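Local coordinates for protein intimin (Escherichia coli, PDB 1F00) that probably mediates adhesion of enteropathogenic bacteria to host cells by binding a receptor through its C-terminal lectin-like domain, at residues F93-E105 with I165-Y177. Residues are numbered along the deposited sequence; the frame is centred on the assembly and turned at random.
Sequences FFTTLTIDDGNIE and ISVISSDNQTATY
Both hydrogens of the Gln173 side-chain amide are used: Gln173 NE2 donates 3.0 Å to Thr95 O across the contact and 2.9 Å to Asp171 OD1 within its own hairpin, both acceptors lying close to the amide plane. Gln173 OE1 accepts from Leu97 N at 2.9 Å, with the donor above the carbonyl plane, so three bonds fix the rotation of the amide. The carboxylate of Asp171 is held as well, OD2 by Ser169 OG and by the backbone N of Asn133, while Asp171 CB lies 3.5 Å from Phe94 CD2, approaching the ring obliquely. Farther along, the contact is largely apolar. With CG anti to the backbone N (chi1 -173°), Leu97 rests CG over Ala175 CB and packs CD2 beside Ser169 OG and Val167 CG1. Ile99 and Val167 pass alongside each other, pointing oppositely, with Ile99 CG1 3.7 Å from Val167 CG1. Ile104 CD1 comes 3.4 Å from Tyr177 CZ, and Asp101 CB lies by Tyr177 CD2. A water donates to Leu97 O and Thr174 O. Strands 163-169 and 173-179 form a hairpin with a G1 bulge, packed against strands 98-99 and 104-106 of the facing sheet, as in an immunoglobulin-like beta sandwich.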
ATOM      1  N   PHE A  93       2.625 -20.643  -9.024  1.00 19.33           N
ATOM      2  CA  PHE A  93       2.884 -20.214  -7.663  1.00 19.72           C
ATOM      3  C   PHE A  93       3.440 -18.801  -7.749  1.00 21.31           C
ATOM      4  O   PHE A  93       4.213 -18.479  -8.659  1.00 20.23           O
ATOM      5  CB  PHE A  93       3.884 -21.144  -6.971  1.00 18.89           C
ATOM      6  CG  PHE A  93       3.312 -22.487  -6.627  1.00 18.92           C
ATOM      7  CD1 PHE A  93       3.333 -23.527  -7.553  1.00 19.25           C
ATOM      8  CD2 PHE A  93       2.709 -22.701  -5.389  1.00 20.09           C
ATOM      9  CE1 PHE A  93       2.762 -24.760  -7.254  1.00 19.21           C
ATOM     10  CE2 PHE A  93       2.134 -23.929  -5.080  1.00 19.39           C
ATOM     11  CZ  PHE A  93       2.159 -24.961  -6.014  1.00 19.96           C
ATOM     12  N   PHE A  94       3.031 -17.948  -6.816  1.00 20.12           N
ATOM     13  CA  PHE A  94       3.496 -16.571  -6.819  1.00 20.00           C
ATOM     14  C   PHE A  94       4.070 -16.174  -5.469  1.00 21.16           C
ATOM     15  O   PHE A  94       3.634 -16.659  -4.421  1.00 22.05           O
ATOM     16  CB  PHE A  94       2.345 -15.626  -7.196  1.00 16.92           C
ATOM     17  CG  PHE A  94       1.887 -15.765  -8.626  1.00 18.87           C
ATOM     18  CD1 PHE A  94       2.646 -15.242  -9.666  1.00 17.16           C
ATOM     19  CD2 PHE A  94       0.700 -16.425  -8.933  1.00 18.20           C
ATOM     20  CE1 PHE A  94       2.231 -15.374 -10.993  1.00 20.62           C
ATOM     21  CE2 PHE A  94       0.274 -16.566 -10.252  1.00 19.36           C
ATOM     22  CZ  PHE A  94       1.044 -16.037 -11.289  1.00 19.47           C
ATOM     23  N   THR A  95       5.066 -15.297  -5.505  1.00 21.10           N
ATOM     24  CA  THR A  95       5.699 -14.805  -4.292  1.00 21.12           C
ATOM     25  C   THR A  95       4.643 -14.137  -3.416  1.00 20.51           C
ATOM     26  O   THR A  95       3.611 -13.688  -3.912  1.00 20.71           O
ATOM     27  CB  THR A  95       6.791 -13.772  -4.630  1.00 22.23           C
ATOM     28  OG1 THR A  95       7.917 -14.443  -5.214  1.00 26.11           O
ATOM     29  CG2 THR A  95       7.230 -13.019  -3.389  1.00 24.73           C
ATOM     30  N   THR A  96       4.910 -14.088  -2.116  1.00 20.62           N
ATOM     31  CA  THR A  96       4.014 -13.460  -1.148  1.00 20.13           C
ATOM     32  C   THR A  96       3.836 -11.975  -1.468  1.00 20.34           C
ATOM     33  O   THR A  96       4.818 -11.255  -1.651  1.00 17.81           O
ATOM     34  CB  THR A  96       4.595 -13.556   0.273  1.00 20.69           C
ATOM     35  OG1 THR A  96       4.847 -14.927   0.595  1.00 20.56           O
ATOM     36  CG2 THR A  96       3.622 -12.966   1.288  1.00 22.85           C
ATOM     37  N   LEU A  97       2.586 -11.524  -1.544  1.00 20.78           N
ATOM     38  CA  LEU A  97       2.301 -10.122  -1.815  1.00 20.17           C
ATOM     39  C   LEU A  97       2.710  -9.340  -0.570  1.00 20.60           C
ATOM     40  O   LEU A  97       2.345  -9.698   0.552  1.00 18.65           O
ATOM     41  CB  LEU A  97       0.810  -9.917  -2.103  1.00 18.03           C
ATOM     42  CG  LEU A  97       0.407  -8.509  -2.556  1.00 17.43           C
ATOM     43  CD1 LEU A  97       1.218  -8.107  -3.792  1.00 16.39           C
ATOM     44  CD2 LEU A  97      -1.086  -8.478  -2.855  1.00 13.03           C
ATOM     45  N   THR A  98       3.458  -8.266  -0.777  1.00 20.86           N
ATOM     46  CA  THR A  98       3.958  -7.462   0.326  1.00 23.76           C
ATOM     47  C   THR A  98       4.003  -5.974  -0.006  1.00 23.38           C
ATOM     48  O   THR A  98       4.186  -5.589  -1.159  1.00 22.81           O
ATOM     49  CB  THR A  98       5.401  -7.904   0.685  1.00 24.06           C
ATOM     50  OG1 THR A  98       5.390  -9.277   1.105  1.00 30.16           O
ATOM     51  CG2 THR A  98       5.974  -7.040   1.794  1.00 25.49           C
ATOM     52  N   ILE A  99       3.829  -5.144   1.016  1.00 23.07           N
ATOM     53  CA  ILE A  99       3.928  -3.705   0.832  1.00 24.13           C
ATOM     54  C   ILE A  99       5.247  -3.301   1.487  1.00 27.09           C
ATOM     55  O   ILE A  99       5.472  -3.564   2.675  1.00 26.75           O
ATOM     56  CB  ILE A  99       2.756  -2.948   1.496  1.00 21.64           C
ATOM     57  CG1 ILE A  99       1.467  -3.218   0.718  1.00 19.38           C
ATOM     58  CG2 ILE A  99       3.050  -1.442   1.518  1.00 20.81           C
ATOM     59  CD1 ILE A  99       0.213  -2.623   1.356  1.00 20.67           C
ATOM     60  N   ASP A 100       6.124  -2.688   0.695  1.00 28.19           N
ATOM     61  CA  ASP A 100       7.441  -2.243   1.153  1.00 29.34           C
ATOM     62  C   ASP A 100       7.223  -1.051   2.085  1.00 30.01           C
ATOM     63  O   ASP A 100       7.623   0.076   1.781  1.00 30.21           O
ATOM     64  CB  ASP A 100       8.277  -1.838  -0.071  1.00 28.44           C
ATOM     65  CG  ASP A 100       9.741  -1.607   0.256  1.00 30.98           C
ATOM     66  OD1 ASP A 100      10.482  -1.177  -0.660  1.00 29.88           O
ATOM     67  OD2 ASP A 100      10.153  -1.854   1.413  1.00 31.57           O
ATOM     68  N   ASP A 101       6.594  -1.323   3.227  1.00 28.64           N
ATOM     69  CA  ASP A 101       6.250  -0.312   4.221  1.00 29.00           C
ATOM     70  C   ASP A 101       7.391   0.421   4.922  1.00 28.70           C
ATOM     71  O   ASP A 101       7.153   1.406   5.622  1.00 29.43           O
ATOM     72  CB  ASP A 101       5.349  -0.932   5.285  1.00 31.88           C
ATOM     73  CG  ASP A 101       6.055  -1.999   6.086  1.00 35.61           C
ATOM     74  OD1 ASP A 101       6.433  -3.033   5.495  1.00 36.30           O
ATOM     75  OD2 ASP A 101       6.242  -1.795   7.306  1.00 37.66           O
ATOM     76  N   GLY A 102       8.616  -0.062   4.761  1.00 27.52           N
ATOM     77  CA  GLY A 102       9.743   0.600   5.387  1.00 27.15           C
ATOM     78  C   GLY A 102      10.340   1.629   4.442  1.00 26.60           C
ATOM     79  O   GLY A 102      11.221   2.407   4.820  1.00 27.58           O
ATOM     80  N   ASN A 103       9.858   1.631   3.204  1.00 24.36           N
ATOM     81  CA  ASN A 103      10.352   2.564   2.201  1.00 24.42           C
ATOM     82  C   ASN A 103       9.234   3.341   1.526  1.00 21.74           C
ATOM     83  O   ASN A 103       9.144   3.385   0.298  1.00 22.84           O
ATOM     84  CB  ASN A 103      11.183   1.831   1.142  1.00 25.76           C
ATOM     85  CG  ASN A 103      12.413   1.157   1.730  1.00 30.78           C
ATOM     86  OD1 ASN A 103      12.366  -0.008   2.135  1.00 34.62           O
ATOM     87  ND2 ASN A 103      13.517   1.894   1.793  1.00 29.95           N
ATOM     88  N   ILE A 104       8.378   3.951   2.336  1.00 19.81           N
ATOM     89  CA  ILE A 104       7.293   4.757   1.806  1.00 18.75           C
ATOM     90  C   ILE A 104       7.958   6.011   1.248  1.00 17.80           C
ATOM     91  O   ILE A 104       8.752   6.666   1.932  1.00 21.06           O
ATOM     92  CB  ILE A 104       6.282   5.099   2.911  1.00 18.00           C
ATOM     93  CG1 ILE A 104       5.592   3.806   3.365  1.00 18.06           C
ATOM     94  CG2 ILE A 104       5.269   6.111   2.404  1.00 17.38           C
ATOM     95  CD1 ILE A 104       4.631   3.968   4.530  1.00 18.68           C
ATOM     96  N   GLU A 105       7.633   6.335   0.003  1.00 16.91           N
ATOM     97  CA  GLU A 105       8.239   7.470  -0.680  1.00 17.53           C
ATOM     98  C   GLU A 105       7.494   8.805  -0.666  1.00 16.65           C
ATOM     99  O   GLU A 105       6.342   8.896  -1.088  1.00 17.23           O
ATOM    100  CB  GLU A 105       8.528   7.068  -2.132  1.00 18.41           C
ATOM    101  CG  GLU A 105       9.008   8.204  -3.018  1.00 19.85           C
ATOM    102  CD  GLU A 105       9.158   7.781  -4.464  1.00 23.23           C
ATOM    103  OE1 GLU A 105       8.195   7.221  -5.025  1.00 21.35           O
ATOM    104  OE2 GLU A 105      10.236   8.015  -5.041  1.00 26.87           O
ATOM    105  N   ILE A 165      -4.426   0.915   4.159  1.00 16.27           N
ATOM    106  CA  ILE A 165      -4.355   0.924   2.700  1.00 16.11           C
ATOM    107  C   ILE A 165      -4.066  -0.520   2.347  1.00 16.19           C
ATOM    108  O   ILE A 165      -3.137  -1.120   2.894  1.00 17.74           O
ATOM    109  CB  ILE A 165      -3.205   1.807   2.172  1.00 14.82           C
ATOM    110  CG1 ILE A 165      -3.389   3.247   2.653  1.00 14.21           C
ATOM    111  CG2 ILE A 165      -3.158   1.747   0.637  1.00 14.61           C
ATOM    112  CD1 ILE A 165      -4.727   3.862   2.267  1.00 17.71           C
ATOM    113  N   SER A 166      -4.874  -1.085   1.456  1.00 16.58           N
ATOM    114  CA  SER A 166      -4.708  -2.469   1.051  1.00 16.73           C
ATOM    115  C   SER A 166      -4.433  -2.591  -0.439  1.00 16.97           C
ATOM    116  O   SER A 166      -4.926  -1.805  -1.239  1.00 14.51           O
ATOM    117  CB  SER A 166      -5.969  -3.276   1.385  1.00 14.37           C
ATOM    118  OG  SER A 166      -6.210  -3.324   2.780  1.00 15.29           O
ATOM    119  N   VAL A 167      -3.625  -3.574  -0.801  1.00 17.80           N
ATOM    120  CA  VAL A 167      -3.338  -3.823  -2.203  1.00 18.10           C
ATOM    121  C   VAL A 167      -3.688  -5.280  -2.457  1.00 19.33           C
ATOM    122  O   VAL A 167      -3.487  -6.136  -1.588  1.00 17.64           O
ATOM    123  CB  VAL A 167      -1.844  -3.603  -2.553  1.00 18.17           C
ATOM    124  CG1 VAL A 167      -0.969  -4.566  -1.765  1.00 15.37           C
ATOM    125  CG2 VAL A 167      -1.628  -3.805  -4.053  1.00 18.35           C
ATOM    126  N   ILE A 168      -4.248  -5.559  -3.625  1.00 17.81           N
ATOM    127  CA  ILE A 168      -4.574  -6.932  -3.982  1.00 19.00           C
ATOM    128  C   ILE A 168      -3.986  -7.213  -5.360  1.00 19.07           C
ATOM    129  O   ILE A 168      -3.952  -6.335  -6.223  1.00 18.35           O
ATOM    130  CB  ILE A 168      -6.111  -7.186  -4.006  1.00 20.92           C
ATOM    131  CG1 ILE A 168      -6.796  -6.251  -5.000  1.00 22.40           C
ATOM    132  CG2 ILE A 168      -6.688  -6.992  -2.615  1.00 19.69           C
ATOM    133  CD1 ILE A 168      -8.312  -6.411  -5.038  1.00 22.47           C
ATOM    134  N   SER A 169      -3.488  -8.429  -5.550  1.00 17.19           N
ATOM    135  CA  SER A 169      -2.917  -8.826  -6.832  1.00 19.09           C
ATOM    136  C   SER A 169      -3.932  -9.754  -7.484  1.00 19.52           C
ATOM    137  O   SER A 169      -4.670 -10.447  -6.781  1.00 23.21           O
ATOM    138  CB  SER A 169      -1.575  -9.533  -6.614  1.00 15.99           C
ATOM    139  OG  SER A 169      -1.688 -10.568  -5.650  1.00 16.35           O
ATOM    140  N   SER A 170      -3.973  -9.779  -8.814  1.00 21.10           N
ATOM    141  CA  SER A 170      -4.950 -10.604  -9.511  1.00 20.20           C
ATOM    142  C   SER A 170      -4.782 -12.113  -9.386  1.00 21.46           C
ATOM    143  O   SER A 170      -5.613 -12.867  -9.890  1.00 21.97           O
ATOM    144  CB  SER A 170      -5.046 -10.198 -10.992  1.00 22.09           C
ATOM    145  OG  SER A 170      -3.801 -10.292 -11.651  1.00 23.37           O
ATOM    146  N   ASP A 171      -3.718 -12.567  -8.727  1.00 20.62           N
ATOM    147  CA  ASP A 171      -3.541 -14.002  -8.524  1.00 20.62           C
ATOM    148  C   ASP A 171      -4.253 -14.329  -7.215  1.00 22.19           C
ATOM    149  O   ASP A 171      -4.165 -15.443  -6.700  1.00 23.62           O
ATOM    150  CB  ASP A 171      -2.059 -14.384  -8.425  1.00 20.48           C
ATOM    151  CG  ASP A 171      -1.344 -13.653  -7.315  1.00 20.16           C
ATOM    152  OD1 ASP A 171      -0.820 -14.315  -6.392  1.00 18.31           O
ATOM    153  OD2 ASP A 171      -1.311 -12.412  -7.372  1.00 20.45           O
ATOM    154  N   ASN A 172      -4.948 -13.323  -6.687  1.00 22.82           N
ATOM    155  CA  ASN A 172      -5.729 -13.443  -5.459  1.00 24.24           C
ATOM    156  C   ASN A 172      -4.959 -13.431  -4.140  1.00 22.76           C
ATOM    157  O   ASN A 172      -4.910 -14.430  -3.419  1.00 22.27           O
ATOM    158  CB  ASN A 172      -6.609 -14.693  -5.525  1.00 28.21           C
ATOM    159  CG  ASN A 172      -7.485 -14.848  -4.310  1.00 32.79           C
ATOM    160  OD1 ASN A 172      -8.269 -13.956  -3.982  1.00 35.74           O
ATOM    161  ND2 ASN A 172      -7.362 -15.986  -3.626  1.00 35.51           N
ATOM    162  N   GLN A 173      -4.352 -12.291  -3.834  1.00 20.52           N
ATOM    163  CA  GLN A 173      -3.627 -12.104  -2.581  1.00 17.47           C
ATOM    164  C   GLN A 173      -3.951 -10.702  -2.092  1.00 17.64           C
ATOM    165  O   GLN A 173      -4.394  -9.849  -2.871  1.00 15.58           O
ATOM    166  CB  GLN A 173      -2.109 -12.220  -2.768  1.00 18.71           C
ATOM    167  CG  GLN A 173      -1.580 -13.631  -2.947  1.00 18.05           C
ATOM    168  CD  GLN A 173      -0.067 -13.678  -2.832  1.00 19.76           C
ATOM    169  OE1 GLN A 173       0.488 -13.509  -1.746  1.00 17.03           O
ATOM    170  NE2 GLN A 173       0.610 -13.891  -3.957  1.00 20.31           N
ATOM    171  N   THR A 174      -3.722 -10.467  -0.806  1.00 15.55           N
ATOM    172  CA  THR A 174      -3.974  -9.167  -0.204  1.00 15.70           C
ATOM    173  C   THR A 174      -2.878  -8.827   0.805  1.00 16.21           C
ATOM    174  O   THR A 174      -2.480  -9.674   1.610  1.00 16.41           O
ATOM    175  CB  THR A 174      -5.329  -9.145   0.552  1.00 16.65           C
ATOM    176  OG1 THR A 174      -6.403  -9.425  -0.355  1.00 16.64           O
ATOM    177  CG2 THR A 174      -5.546  -7.781   1.206  1.00 14.57           C
ATOM    178  N   ALA A 175      -2.394  -7.590   0.752  1.00 14.60           N
ATOM    179  CA  ALA A 175      -1.382  -7.106   1.690  1.00 16.73           C
ATOM    180  C   ALA A 175      -1.912  -5.761   2.163  1.00 17.14           C
ATOM    181  O   ALA A 175      -2.529  -5.038   1.388  1.00 17.55           O
ATOM    182  CB  ALA A 175      -0.035  -6.932   1.005  1.00 16.15           C
ATOM    183  N   THR A 176      -1.675  -5.418   3.425  1.00 16.93           N
ATOM    184  CA  THR A 176      -2.189  -4.160   3.952  1.00 16.10           C
ATOM    185  C   THR A 176      -1.210  -3.395   4.831  1.00 17.28           C
ATOM    186  O   THR A 176      -0.394  -3.984   5.551  1.00 17.51           O
ATOM    187  CB  THR A 176      -3.462  -4.387   4.783  1.00 18.61           C
ATOM    188  OG1 THR A 176      -3.130  -5.143   5.952  1.00 28.28           O
ATOM    189  CG2 THR A 176      -4.490  -5.150   3.983  1.00 13.63           C
ATOM    190  N   TYR A 177      -1.315  -2.074   4.759  1.00 15.36           N
ATOM    191  CA  TYR A 177      -0.485  -1.163   5.535  1.00 15.84           C
ATOM    192  C   TYR A 177      -1.404  -0.256   6.348  1.00 17.21           C
ATOM    193  O   TYR A 177      -2.346   0.325   5.806  1.00 16.51           O
ATOM    194  CB  TYR A 177       0.384  -0.313   4.605  1.00 15.90           C
ATOM    195  CG  TYR A 177       1.058   0.841   5.312  1.00 17.33           C
ATOM    196  CD1 TYR A 177       0.516   2.120   5.267  1.00 14.88           C
ATOM    197  CD2 TYR A 177       2.215   0.642   6.068  1.00 16.77           C
ATOM    198  CE1 TYR A 177       1.101   3.175   5.956  1.00 14.12           C
ATOM    199  CE2 TYR A 177       2.806   1.693   6.769  1.00 15.77           C
ATOM    200  CZ  TYR A 177       2.242   2.953   6.707  1.00 13.23           C
ATOM    201  OH  TYR A 177       2.803   3.998   7.405  1.00 11.88           O
TER
HETATM  202  O   HOH W   1       0.021 -11.034   1.866  1.00 21.29           O